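Local coordinates for attaching and effacing protein, pathogenesis factor (Escherichia coli, PDB 4E9L) that probably acts as a bacterial surface adhesin of the intimin/invasin family, this piece being a row of immunoglobulin-like domains from its extracellular part, at residues V187-L192 and N224-L229; N195-S200 and L216-A221. All blocks are in the same frame, centred on the assembly; numbering follows the deposited sequence.

How the contacts relate
Contact 1 lies at the surface, where the linker 187-192 enters an immunoglobulin-like domain and rests on the loop 224-229. Contact 2 is partly buried and lies inside that domain, where the edge strand 198-201 pairs with strand 211-217. In sequence, contact 2 is nested within the loop closed by contact 1, and the centres of the two are about 11 Å apart. Their chemistry differs. Contact 1 is made by small and branched apolar side chains, whereas contact 2 rests on backbone hydrogen bonds and a serine hydroxyl. D220 and A218 join them: D190 N lies 2.8 Å from D220 OD2, and I226 N lies 3.0 Å from A218 O, both probable hydrogen bonds.

Contact 1: V187-L192 and N224-L229; sequences VVADAL and NAISGL
A189 and N224 bring the two backbones nearest each other, with CA atoms 5.7 Å apart, and the touching parts of 187-192 and 224-229 run 63° from one another. A189 points its methyl at the second loop. Its CB meets N224 CB at 3.7 Å and I226 CG1 at 3.8 Å. I226 reaches further along the linker. Its CG1 stands anti to the carbonyl carbon (chi1 -57°) and the chain is extended beyond it, which carries CD1 to L192 CA at 3.5 Å. CD1 also lies 3.8 Å from D190 O. This is the junction between successive immunoglobulin-like domains: 187-192 leaves strand 183-187 of one domain and leads to strand 198-201 of the next. The amide of N224 reaches back to the preceding domain, where ND2 bonds to T162 O and OD1 accepts from A164 N. At the other end the leucines L192 and L229 cross at a slant, CD1 to CD1 at 3.7 Å, and F275 of strand 267-275 touches both. The turn of the linker carries its own bond, from A191 N to D190 OD1 at 2.8 Å. That donor comes from the anti side of the carboxylate, 29° out of its plane.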
loop_
_atom_site.group_PDB
_atom_site.type_symbol
_atom_site.label_atom_id
_atom_site.label_comp_id
_atom_site.label_asym_id
_atom_site.label_seq_id
_atom_site.Cartn_x
_atom_site.Cartn_y
_atom_site.Cartn_z
ATOM N N VAL A 187 11.704 12.157 -20.136
ATOM C CA VAL A 187 10.953 13.371 -19.831
ATOM C C VAL A 187 10.295 13.039 -18.475
ATOM O O VAL A 187 9.581 12.044 -18.370
ATOM C CB VAL A 187 9.934 13.748 -20.931
ATOM C CG1 VAL A 187 9.152 14.999 -20.538
ATOM C CG2 VAL A 187 10.630 13.939 -22.281
ATOM N N VAL A 188 10.629 13.806 -17.434
ATOM C CA VAL A 188 10.171 13.530 -16.069
ATOM C C VAL A 188 8.824 14.166 -15.749
ATOM O O VAL A 188 8.454 15.190 -16.323
ATOM C CB VAL A 188 11.239 13.830 -14.967
ATOM C CG1 VAL A 188 12.504 13.008 -15.192
ATOM C CG2 VAL A 188 11.549 15.322 -14.838
ATOM N N ALA A 189 8.117 13.567 -14.810
ATOM C CA ALA A 189 6.836 14.087 -14.325
ATOM C C ALA A 189 7.073 15.442 -13.599
ATOM O O ALA A 189 8.192 15.744 -13.173
ATOM C CB ALA A 189 6.209 13.078 -13.366
ATOM N N ASP A 190 6.033 16.267 -13.492
ATOM C CA ASP A 190 6.142 17.536 -12.783
ATOM C C ASP A 190 6.107 17.288 -11.241
ATOM O O ASP A 190 6.204 16.127 -10.793
ATOM C CB ASP A 190 5.019 18.489 -13.260
ATOM C CG ASP A 190 5.370 19.971 -13.226
ATOM O OD1 ASP A 190 6.223 20.372 -12.391
ATOM O OD2 ASP A 190 4.741 20.738 -13.969
ATOM N N ALA A 191 5.989 18.354 -10.439
ATOM C CA ALA A 191 5.949 18.225 -8.975
ATOM C C ALA A 191 4.815 17.299 -8.514
ATOM O O ALA A 191 3.769 17.210 -9.168
ATOM C CB ALA A 191 5.791 19.594 -8.318
ATOM N N LEU A 192 5.027 16.622 -7.375
ATOM C CA LEU A 192 4.007 15.746 -6.827
ATOM C C LEU A 192 2.722 16.545 -6.566
ATOM O O LEU A 192 2.765 17.614 -5.950
ATOM C CB LEU A 192 4.531 15.076 -5.543
ATOM C CG LEU A 192 3.633 13.960 -4.960
ATOM C CD1 LEU A 192 4.452 12.953 -4.168
ATOM C CD2 LEU A 192 2.536 14.534 -4.095
ATOM N N ASN A 224 0.889 11.766 -14.363
ATOM C CA ASN A 224 2.091 10.949 -14.619
ATOM C C ASN A 224 2.558 10.342 -13.307
ATOM O O ASN A 224 2.636 11.051 -12.305
ATOM C CB ASN A 224 3.234 11.775 -15.222
ATOM C CG ASN A 224 2.910 12.337 -16.578
ATOM O OD1 ASN A 224 2.619 11.599 -17.541
ATOM N ND2 ASN A 224 2.972 13.649 -16.690
ATOM N N ALA A 225 2.922 9.063 -13.329
ATOM C CA ALA A 225 3.471 8.343 -12.180
ATOM C C ALA A 225 4.855 8.935 -11.836
ATOM O O ALA A 225 5.629 9.277 -12.740
ATOM C CB ALA A 225 3.601 6.866 -12.526
ATOM N N ILE A 226 5.123 9.156 -10.546
ATOM C CA ILE A 226 6.389 9.729 -10.104
ATOM C C ILE A 226 7.250 8.644 -9.444
ATOM O O ILE A 226 6.874 8.108 -8.390
ATOM C CB ILE A 226 6.193 10.943 -9.172
ATOM C CG1 ILE A 226 5.349 12.050 -9.854
ATOM C CG2 ILE A 226 7.569 11.488 -8.731
ATOM C CD1 ILE A 226 4.924 13.126 -8.912
ATOM N N SER A 227 8.418 8.371 -10.052
ATOM C CA SER A 227 9.392 7.368 -9.597
ATOM C C SER A 227 10.528 7.944 -8.765
ATOM O O SER A 227 10.760 9.149 -8.782
ATOM C CB SER A 227 9.958 6.592 -10.785
ATOM O OG SER A 227 8.979 5.721 -11.329
ATOM N N GLY A 228 11.198 7.062 -8.023
ATOM C CA GLY A 228 12.373 7.350 -7.213
ATOM C C GLY A 228 12.173 8.260 -6.028
ATOM O O GLY A 228 13.148 8.838 -5.556
ATOM N N LEU A 229 10.929 8.397 -5.520
ATOM C CA LEU A 229 10.677 9.259 -4.363
ATOM C C LEU A 229 11.237 8.703 -3.063
ATOM O O LEU A 229 11.217 7.492 -2.863
ATOM C CB LEU A 229 9.174 9.525 -4.183
ATOM C CG LEU A 229 8.505 10.388 -5.267
ATOM C CD1 LEU A 229 7.030 10.463 -5.052
ATOM C CD2 LEU A 229 9.064 11.796 -5.300
#

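Contact 2: N195-S200 and L216-A221; sequences NQSKVS and LVAKDA
S197 turns its OG anti to the carbonyl carbon (chi1 -59°), and this directs the hydroxyl at the backbone of K219. K219 sets its CG in the same relation to its own carbonyl carbon (chi1 -72°), and its chain then runs past Q196, with CD 3.5 Å from Q196 O. The bond from K219 N to S197 OG is 2.8 Å long and almost straight, at 172°. S197 OG is also hydrogen-bonded to S193 O, so the buried hydroxyl links three points of the chain. Next to it the backbones pair as antiparallel strands. K198 and V217 form a hydrogen-bonded pair: K198 N gives to V217 O at 3.0 Å, and V217 N returns a bond to K198 O at 2.8 Å. V199 and L216 are the following non-hydrogen-bonded pair. These strands begin a four-stranded sheet of an invasin-type immunoglobulin-like domain, with 198-201 at its edge. K198 and V217 lie on one face. V199 and L216 lie on the other, against P273 of the second sheet, as expected for the core of a beta-sandwich. L216 CD1 also swings to 3.7 Å from K198 O. Beyond the pairing, the aliphatic part of Q196 lies over the 220-221 backbone, with CB 3.4 Å from D220 O and CG 3.7 Å from A221 O.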
loop_
_atom_site.group_PDB
_atom_site.type_symbol
_atom_site.label_atom_id
_atom_site.label_comp_id
_atom_site.label_asym_id
_atom_site.label_seq_id
_atom_site.Cartn_x
_atom_site.Cartn_y
_atom_site.Cartn_z
ATOM N N ASN A 195 -3.469 16.190 -4.920
ATOM C CA ASN A 195 -4.823 15.944 -5.448
ATOM C C ASN A 195 -4.935 14.705 -6.319
ATOM O O ASN A 195 -5.945 14.017 -6.248
ATOM C CB ASN A 195 -5.338 17.166 -6.212
ATOM C CG ASN A 195 -5.365 18.418 -5.377
ATOM O OD1 ASN A 195 -6.279 18.639 -4.575
ATOM N ND2 ASN A 195 -4.325 19.234 -5.512
ATOM N N GLN A 196 -3.900 14.417 -7.126
ATOM C CA GLN A 196 -3.857 13.279 -8.051
ATOM C C GLN A 196 -3.277 12.027 -7.396
ATOM O O GLN A 196 -3.456 10.912 -7.904
ATOM C CB GLN A 196 -3.009 13.641 -9.286
ATOM C CG GLN A 196 -3.704 14.605 -10.259
ATOM C CD GLN A 196 -4.947 14.020 -10.876
ATOM O OE1 GLN A 196 -4.910 13.010 -11.594
ATOM N NE2 GLN A 196 -6.075 14.642 -10.600
ATOM N N SER A 197 -2.566 12.213 -6.285
ATOM C CA SER A 197 -1.916 11.099 -5.598
ATOM C C SER A 197 -2.883 10.481 -4.586
ATOM O O SER A 197 -3.757 11.172 -4.058
ATOM C CB SER A 197 -0.625 11.557 -4.936
ATOM O OG SER A 197 0.259 12.085 -5.912
ATOM N N LYS A 198 -2.725 9.185 -4.320
ATOM C CA LYS A 198 -3.668 8.492 -3.447
ATOM C C LYS A 198 -2.974 7.515 -2.541
ATOM O O LYS A 198 -2.078 6.789 -2.990
ATOM C CB LYS A 198 -4.704 7.741 -4.314
ATOM C CG LYS A 198 -5.924 7.224 -3.548
ATOM C CD LYS A 198 -6.982 6.620 -4.467
ATOM C CE LYS A 198 -8.109 5.979 -3.692
ATOM N NZ LYS A 198 -9.153 5.437 -4.601
ATOM N N VAL A 199 -3.448 7.447 -1.292
ATOM C CA VAL A 199 -2.993 6.487 -0.286
ATOM C C VAL A 199 -4.162 5.544 0.085
ATOM O O VAL A 199 -5.297 5.994 0.214
ATOM C CB VAL A 199 -2.282 7.122 0.952
ATOM C CG1 VAL A 199 -3.211 8.052 1.732
ATOM C CG2 VAL A 199 -1.734 6.031 1.889
ATOM N N SER A 200 -3.860 4.249 0.288
ATOM C CA SER A 200 -4.838 3.217 0.579
ATOM C C SER A 200 -4.246 2.237 1.589
ATOM O O SER A 200 -3.042 2.055 1.619
ATOM C CB SER A 200 -5.159 2.486 -0.730
ATOM O OG SER A 200 -5.957 1.329 -0.557
ATOM N N LEU A 216 0.916 3.814 -1.658
ATOM C CA LEU A 216 0.863 5.181 -2.166
ATOM C C LEU A 216 0.993 5.104 -3.700
ATOM O O LEU A 216 1.891 4.435 -4.202
ATOM C CB LEU A 216 2.011 6.058 -1.608
ATOM C CG LEU A 216 2.154 7.463 -2.276
ATOM C CD1 LEU A 216 0.994 8.422 -1.857
ATOM C CD2 LEU A 216 3.491 8.099 -1.922
ATOM N N VAL A 217 0.119 5.792 -4.435
ATOM C CA VAL A 217 0.279 5.904 -5.880
ATOM C C VAL A 217 0.562 7.417 -6.055
ATOM O O VAL A 217 -0.284 8.256 -5.743
ATOM C CB VAL A 217 -0.900 5.339 -6.725
ATOM C CG1 VAL A 217 -0.670 5.618 -8.204
ATOM C CG2 VAL A 217 -1.027 3.828 -6.520
ATOM N N ALA A 218 1.798 7.744 -6.381
ATOM C CA ALA A 218 2.224 9.141 -6.450
ATOM C C ALA A 218 2.150 9.621 -7.881
ATOM O O ALA A 218 2.665 8.956 -8.790
ATOM C CB ALA A 218 3.649 9.278 -5.932
ATOM N N LYS A 219 1.524 10.771 -8.076
ATOM C CA LYS A 219 1.358 11.333 -9.419
ATOM C C LYS A 219 1.528 12.849 -9.437
ATOM O O LYS A 219 1.277 13.508 -8.425
ATOM C CB LYS A 219 -0.068 11.022 -9.922
ATOM C CG LYS A 219 -0.321 9.575 -10.301
ATOM C CD LYS A 219 -1.815 9.390 -10.530
ATOM C CE LYS A 219 -2.162 8.258 -11.467
ATOM N NZ LYS A 219 -1.603 6.956 -11.045
ATOM N N ASP A 220 1.846 13.396 -10.626
ATOM C CA ASP A 220 1.891 14.836 -10.879
ATOM C C ASP A 220 0.455 15.310 -11.294
ATOM O O ASP A 220 -0.464 14.485 -11.381
ATOM C CB ASP A 220 2.986 15.183 -11.930
ATOM C CG ASP A 220 2.680 14.865 -13.390
ATOM O OD1 ASP A 220 1.547 14.393 -13.684
ATOM O OD2 ASP A 220 3.556 15.133 -14.254
ATOM N N ALA A 221 0.262 16.611 -11.544
ATOM C CA ALA A 221 -1.051 17.178 -11.910
ATOM C C ALA A 221 -1.693 16.568 -13.178
ATOM O O ALA A 221 -2.920 16.563 -13.292
ATOM C CB ALA A 221 -0.952 18.695 -12.043
#